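Local coordinates for twin-arginine translocation pathway signal protein (Burkholderia phytofirmans, PDB 2RJO) that probably binds a sugar such as galactose in the cleft between two lobes, in the manner of a periplasmic solute-binding protein, at residues T16-Y20 against D231-P235; Y116-Y121 against W251-L256. One frame throughout, in Å; residues are numbered along the deposited sequence.

Interaction 1: T16-Y20 against D231-P235; sequences TNPYY and DGTQP. With GAL (beta-D-galactopyranose), chain B; SO4 (sulfate ion), chain D.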
loop_
_atom_site.group_PDB
_atom_site.type_symbol
_atom_site.label_atom_id
_atom_site.label_comp_id
_atom_site.label_asym_id
_atom_site.label_seq_id
_atom_site.Cartn_x
_atom_site.Cartn_y
_atom_site.Cartn_z
ATOM N N THR A 16 1.882 13.425 -0.293
ATOM C CA THR A 16 0.877 13.899 -1.242
ATOM C C THR A 16 -0.200 12.859 -1.543
ATOM O O THR A 16 -1.286 13.209 -1.993
ATOM C CB THR A 16 1.534 14.391 -2.568
ATOM O OG1 THR A 16 0.528 14.505 -3.585
ATOM C CG2 THR A 16 2.614 13.440 -3.039
ATOM N N ASN A 17 0.107 11.587 -1.282
ATOM C CA ASN A 17 -0.824 10.472 -1.490
ATOM C C ASN A 17 -1.552 10.240 -0.174
ATOM O O ASN A 17 -0.924 9.885 0.824
ATOM C CB ASN A 17 -0.043 9.204 -1.865
ATOM C CG ASN A 17 -0.948 7.992 -2.117
ATOM O OD1 ASN A 17 -2.059 7.909 -1.597
ATOM N ND2 ASN A 17 -0.457 7.041 -2.903
ATOM N N PRO A 18 -2.881 10.418 -0.150
ATOM C CA PRO A 18 -3.631 10.211 1.096
ATOM C C PRO A 18 -3.360 8.862 1.767
ATOM O O PRO A 18 -3.535 8.706 2.981
ATOM C CB PRO A 18 -5.089 10.402 0.669
ATOM C CG PRO A 18 -5.080 10.105 -0.812
ATOM C CD PRO A 18 -3.788 10.726 -1.270
ATOM N N TYR A 19 -2.927 7.887 0.980
ATOM C CA TYR A 19 -2.605 6.579 1.535
ATOM C C TYR A 19 -1.553 6.767 2.632
ATOM O O TYR A 19 -1.702 6.265 3.741
ATOM C CB TYR A 19 -2.050 5.652 0.445
ATOM C CG TYR A 19 -1.433 4.396 1.005
ATOM C CD1 TYR A 19 -2.220 3.297 1.348
ATOM C CD2 TYR A 19 -0.064 4.327 1.247
ATOM C CE1 TYR A 19 -1.651 2.151 1.926
ATOM C CE2 TYR A 19 0.514 3.196 1.826
ATOM C CZ TYR A 19 -0.278 2.112 2.163
ATOM O OH TYR A 19 0.309 1.002 2.735
ATOM N N TYR A 20 -0.494 7.498 2.302
ATOM C CA TYR A 20 0.601 7.759 3.225
ATOM C C TYR A 20 0.265 8.788 4.291
ATOM O O TYR A 20 0.912 8.827 5.341
ATOM C CB TYR A 20 1.848 8.198 2.445
ATOM C CG TYR A 20 2.514 7.056 1.714
ATOM C CD1 TYR A 20 2.739 7.113 0.339
ATOM C CD2 TYR A 20 2.915 5.906 2.397
ATOM C CE1 TYR A 20 3.350 6.047 -0.341
ATOM C CE2 TYR A 20 3.526 4.838 1.729
ATOM C CZ TYR A 20 3.739 4.918 0.359
ATOM O OH TYR A 20 4.339 3.871 -0.306
ATOM N N ASP A 231 -6.693 0.934 -1.938
ATOM C CA ASP A 231 -6.121 1.652 -0.801
ATOM C C ASP A 231 -7.222 1.955 0.209
ATOM O O ASP A 231 -7.012 1.837 1.409
ATOM C CB ASP A 231 -5.444 2.967 -1.228
ATOM C CG ASP A 231 -4.010 2.762 -1.727
ATOM O OD1 ASP A 231 -3.475 1.648 -1.549
ATOM O OD2 ASP A 231 -3.419 3.713 -2.286
ATOM N N GLY A 232 -8.393 2.340 -0.287
ATOM C CA GLY A 232 -9.501 2.653 0.591
ATOM C C GLY A 232 -9.293 3.956 1.336
ATOM O O GLY A 232 -9.766 4.111 2.454
ATOM N N THR A 233 -8.580 4.893 0.721
ATOM C CA THR A 233 -8.315 6.189 1.336
ATOM C C THR A 233 -9.606 7.008 1.378
ATOM O O THR A 233 -10.488 6.824 0.541
ATOM C CB THR A 233 -7.246 6.975 0.539
ATOM O OG1 THR A 233 -7.765 7.325 -0.751
ATOM C CG2 THR A 233 -5.996 6.131 0.354
ATOM N N GLN A 234 -9.709 7.906 2.353
ATOM C CA GLN A 234 -10.891 8.742 2.504
ATOM C C GLN A 234 -11.355 9.382 1.192
ATOM O O GLN A 234 -12.528 9.294 0.849
ATOM C CB GLN A 234 -10.629 9.798 3.585
ATOM C CG GLN A 234 -11.253 11.167 3.352
ATOM C CD GLN A 234 -12.773 11.187 3.454
ATOM O OE1 GLN A 234 -13.414 12.230 3.212
ATOM N NE2 GLN A 234 -13.362 10.051 3.823
ATOM N N PRO A 235 -10.444 10.018 0.434
ATOM C CA PRO A 235 -10.872 10.634 -0.829
ATOM C C PRO A 235 -11.382 9.583 -1.803
ATOM O O PRO A 235 -12.265 9.853 -2.616
ATOM C CB PRO A 235 -9.601 11.306 -1.341
ATOM C CG PRO A 235 -8.851 11.610 -0.104
ATOM C CD PRO A 235 -9.028 10.323 0.683
HETATM C C1 GAL B . 1.619 3.497 -2.638
HETATM C C2 GAL B . 0.287 2.793 -2.986
HETATM C C3 GAL B . 0.148 1.534 -2.102
HETATM C C4 GAL B . 1.343 0.605 -2.376
HETATM C C5 GAL B . 2.629 1.408 -2.031
HETATM C C6 GAL B . 3.832 0.527 -2.297
HETATM O O1 GAL B . 1.763 4.662 -3.472
HETATM O O2 GAL B . -0.803 3.675 -2.725
HETATM O O3 GAL B . -1.059 0.844 -2.418
HETATM O O4 GAL B . 1.352 0.261 -3.761
HETATM O O5 GAL B . 2.738 2.599 -2.880
HETATM O O6 GAL B . 4.990 1.271 -1.971
HETATM S S SO4 D . 3.268 7.789 -3.797
HETATM O O1 SO4 D . 4.168 8.702 -3.047
HETATM O O2 SO4 D . 3.995 6.571 -4.217
HETATM O O3 SO4 D . 2.700 8.498 -4.971
HETATM O O4 SO4 D . 2.168 7.378 -2.899
HETATM O O HOH W 1 -3.778 6.410 -2.939
#

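Interaction 2: Y116-Y121 against W251-L256; sequences YDGVAY and WDPFWL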
loop_
_atom_site.group_PDB
_atom_site.type_symbol
_atom_site.label_atom_id
_atom_site.label_comp_id
_atom_site.label_asym_id
_atom_site.label_seq_id
_atom_site.Cartn_x
_atom_site.Cartn_y
_atom_site.Cartn_z
ATOM N N TYR A 116 -0.166 -7.690 1.428
ATOM C CA TYR A 116 -1.484 -8.207 1.115
ATOM C C TYR A 116 -1.347 -8.901 -0.221
ATOM O O TYR A 116 -0.414 -8.617 -0.981
ATOM C CB TYR A 116 -2.496 -7.075 1.003
ATOM C CG TYR A 116 -2.754 -6.344 2.287
ATOM C CD1 TYR A 116 -3.941 -6.520 2.973
ATOM C CD2 TYR A 116 -1.825 -5.443 2.798
ATOM C CE1 TYR A 116 -4.210 -5.810 4.140
ATOM C CE2 TYR A 116 -2.079 -4.724 3.961
ATOM C CZ TYR A 116 -3.276 -4.911 4.627
ATOM O OH TYR A 116 -3.554 -4.194 5.770
ATOM N N ASP A 117 -2.278 -9.806 -0.497
ATOM C CA ASP A 117 -2.303 -10.569 -1.737
ATOM C C ASP A 117 -2.779 -9.691 -2.897
ATOM O O ASP A 117 -3.977 -9.644 -3.197
ATOM C CB ASP A 117 -3.247 -11.761 -1.563
ATOM C CG ASP A 117 -3.290 -12.656 -2.777
ATOM O OD1 ASP A 117 -2.857 -12.224 -3.870
ATOM O OD2 ASP A 117 -3.773 -13.800 -2.634
ATOM N N GLY A 118 -1.841 -9.021 -3.562
ATOM C CA GLY A 118 -2.196 -8.146 -4.667
ATOM C C GLY A 118 -2.806 -8.837 -5.876
ATOM O O GLY A 118 -3.554 -8.215 -6.641
ATOM N N VAL A 119 -2.488 -10.118 -6.063
ATOM C CA VAL A 119 -3.024 -10.860 -7.195
ATOM C C VAL A 119 -4.507 -11.109 -6.978
ATOM O O VAL A 119 -5.313 -10.977 -7.904
ATOM C CB VAL A 119 -2.321 -12.231 -7.366
ATOM C CG1 VAL A 119 -2.808 -12.915 -8.646
ATOM C CG2 VAL A 119 -0.809 -12.041 -7.406
ATOM N N ALA A 120 -4.870 -11.463 -5.749
ATOM C CA ALA A 120 -6.260 -11.738 -5.422
ATOM C C ALA A 120 -7.111 -10.469 -5.487
ATOM O O ALA A 120 -8.110 -10.418 -6.202
ATOM C CB ALA A 120 -6.350 -12.359 -4.046
ATOM N N TYR A 121 -6.709 -9.448 -4.742
ATOM C CA TYR A 121 -7.447 -8.198 -4.717
ATOM C C TYR A 121 -7.470 -7.481 -6.061
ATOM O O TYR A 121 -8.460 -6.847 -6.399
ATOM C CB TYR A 121 -6.886 -7.283 -3.636
ATOM C CG TYR A 121 -7.150 -7.810 -2.252
ATOM C CD1 TYR A 121 -8.449 -7.889 -1.749
ATOM C CD2 TYR A 121 -6.112 -8.268 -1.455
ATOM C CE1 TYR A 121 -8.702 -8.415 -0.481
ATOM C CE2 TYR A 121 -6.354 -8.795 -0.188
ATOM C CZ TYR A 121 -7.643 -8.864 0.292
ATOM O OH TYR A 121 -7.869 -9.380 1.556
ATOM N N TRP A 251 -6.569 -1.252 2.854
ATOM C CA TRP A 251 -5.409 -1.895 3.473
ATOM C C TRP A 251 -5.280 -1.365 4.891
ATOM O O TRP A 251 -4.548 -1.911 5.708
ATOM C CB TRP A 251 -4.115 -1.533 2.738
ATOM C CG TRP A 251 -4.124 -1.628 1.230
ATOM C CD1 TRP A 251 -3.725 -0.654 0.357
ATOM C CD2 TRP A 251 -4.427 -2.781 0.428
ATOM N NE1 TRP A 251 -3.751 -1.128 -0.931
ATOM C CE2 TRP A 251 -4.177 -2.431 -0.919
ATOM C CE3 TRP A 251 -4.877 -4.076 0.712
ATOM C CZ2 TRP A 251 -4.365 -3.329 -1.979
ATOM C CZ3 TRP A 251 -5.064 -4.971 -0.347
ATOM C CH2 TRP A 251 -4.806 -4.590 -1.673
ATOM N N ASP A 252 -5.987 -0.278 5.163
ATOM C CA ASP A 252 -5.947 0.357 6.467
ATOM C C ASP A 252 -4.523 0.846 6.741
ATOM O O ASP A 252 -3.808 0.306 7.586
ATOM C CB ASP A 252 -6.381 -0.622 7.550
ATOM C CG ASP A 252 -6.896 0.079 8.777
ATOM O OD1 ASP A 252 -6.579 1.280 8.948
ATOM O OD2 ASP A 252 -7.605 -0.572 9.571
ATOM N N PRO A 253 -4.085 1.866 5.992
ATOM C CA PRO A 253 -2.746 2.434 6.150
ATOM C C PRO A 253 -2.523 2.924 7.575
ATOM O O PRO A 253 -1.440 2.758 8.131
ATOM C CB PRO A 253 -2.713 3.552 5.105
ATOM C CG PRO A 253 -4.167 3.862 4.858
ATOM C CD PRO A 253 -4.802 2.510 4.879
ATOM N N PHE A 254 -3.548 3.517 8.173
ATOM C CA PHE A 254 -3.434 3.979 9.550
ATOM C C PHE A 254 -2.929 2.817 10.410
ATOM O O PHE A 254 -1.906 2.919 11.067
ATOM C CB PHE A 254 -4.796 4.430 10.063
ATOM C CG PHE A 254 -4.781 4.908 11.482
ATOM C CD1 PHE A 254 -4.566 6.251 11.775
ATOM C CD2 PHE A 254 -4.985 4.016 12.531
ATOM C CE1 PHE A 254 -4.555 6.707 13.098
ATOM C CE2 PHE A 254 -4.974 4.458 13.859
ATOM C CZ PHE A 254 -4.760 5.810 14.142
ATOM N N TRP A 255 -3.663 1.712 10.397
ATOM C CA TRP A 255 -3.289 0.526 11.160
ATOM C C TRP A 255 -1.891 0.026 10.771
ATOM O O TRP A 255 -1.079 -0.313 11.634
ATOM C CB TRP A 255 -4.306 -0.590 10.923
ATOM C CG TRP A 255 -3.930 -1.863 11.599
ATOM C CD1 TRP A 255 -4.052 -2.152 12.924
ATOM C CD2 TRP A 255 -3.331 -3.010 10.992
ATOM N NE1 TRP A 255 -3.564 -3.411 13.185
ATOM C CE2 TRP A 255 -3.113 -3.961 12.010
ATOM C CE3 TRP A 255 -2.951 -3.330 9.681
ATOM C CZ2 TRP A 255 -2.534 -5.207 11.762
ATOM C CZ3 TRP A 255 -2.371 -4.576 9.434
ATOM C CH2 TRP A 255 -2.171 -5.494 10.468
ATOM N N LEU A 256 -1.620 -0.036 9.472
ATOM C CA LEU A 256 -0.322 -0.490 9.001
ATOM C C LEU A 256 0.800 0.341 9.601
ATOM O O LEU A 256 1.808 -0.198 10.043
ATOM C CB LEU A 256 -0.241 -0.405 7.475
ATOM C CG LEU A 256 -0.792 -1.589 6.695
ATOM C CD1 LEU A 256 -0.917 -1.231 5.222
ATOM C CD2 LEU A 256 0.137 -2.771 6.893
#

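Interaction 1: T16-Y20 against D231-P235
Tyr19 and Thr233 mark the closest approach of the two backbones, their CA atoms 5.7 Å apart, where the N-terminal ends of helices 18-34 and 234-241 face each other across the ligand cleft. In this two-lobed periplasmic binding protein fold, residues 16-20 follow a strand of one sheet and residues 231-235 follow a strand of the other, so the contact closes one lobe on its partner around the galactose. The apolar half is simple: Pro18 CB rests 3.9 Å from Pro235 CD, and the Thr233 methyl CG2 packs against the start of the other helix, 3.6 Å from Tyr19 N. Thr233, the N-cap of helix 234-241, accepts a weak bond from Gly236 N at OG1.

Deeper in, Asp231 grips the sugar with both carboxylate oxygens. OD1 takes the proton of galactose O3 and OD2 that of O2, the latter at 2.7 Å. The Tyr19 ring, its plane 29° from that carboxylate, puts a face under galactose C3, while its OH is hydrogen-bonded to Trp95 NE1. With CG anti to the backbone N (chi1 -179°), Asn17 reaches down beside the sugar. Its ND2 donates to an oxygen of a sulfate, probably from the crystallisation liquor, and only weakly to galactose O2.

Asn17 OD1 has two donors. One is Tyr19 N, whose N-H comes from above the carbonyl plane of the amide, so that Asn17 caps helix 18-34; the other is a water that ties the lobes together by donating to Asn17 OD1 at 2.6 Å and to Asp231 OD2 at 2.8 Å.

Interaction 2: Y116-Y121 against W251-L256
An aromatic cluster of Tyr116, Tyr121 and Trp251 lies at the hinge of this periplasmic binding protein fold, beside the sugar pocket, where strands 110-115 and 248-250 each pair with strand 283-291. Residues 116-121 lead from strand 110-115 of one lobe into helix 118-132 of the other; residues 251-256 come off strand 248-250 and enter helix 253-268.

The six-membered ring of Trp251 packs against both tyrosines, which approach it from directions roughly at right angles. Its CE3 sits over one face of the Tyr116 ring, offset toward the rim, 3.5 Å from Tyr116 CD1. The planes are inclined at 48°, so the pair is oblique, and Trp251 CB adds a CH-pi contact over the same ring. Against Tyr121 the indole turns its edge: this is an offset edge-to-face pair with planes at 81°, in which Trp251 CZ3 comes within 3.6 Å of Tyr121 CD2. Tyr116 reaches the indole because its CG lies anti to the carbonyl carbon (chi1 -66°), which sends the ring lengthwise along Trp251 in the opposite direction. Leu256 CD1 closes off the edge of that ring, 3.9 Å from Tyr116 CE2.

Trp251 also belongs to the galactose pocket. Both helices start with an aspartate N-cap: Asp117 OD1 accepts from Ala120 N at 2.9 Å, and Asp252 OD1 takes Trp255 N. At the far end of its ring, Tyr116 OH lies 2.5 Å from Trp251 O, a very short distance, although where the hydroxyl proton goes is unsettled.

Overall arrangement
Along the chain the segments alternate, 16-20, 116-121, 231-235 and then 251-256, so the two contacts interlock, their centres about 12 Å apart. Interaction 1 bridges the open side of the cleft, lobe to lobe; interaction 2 lies at the hinge, where strands 110-115 and 248-250 both pair with strand 283-291. They meet directly: Asp231 OD1 is 2.9 Å from Trp251 NE1 in a weak hydrogen bond, and Tyr19 packs on Trp251, Pro253 and Leu256, joining helices 18-34 and 253-268. Together they wrap the galactose between cleft and hinge, consistent with a closed, ligand-bound state of a binding protein.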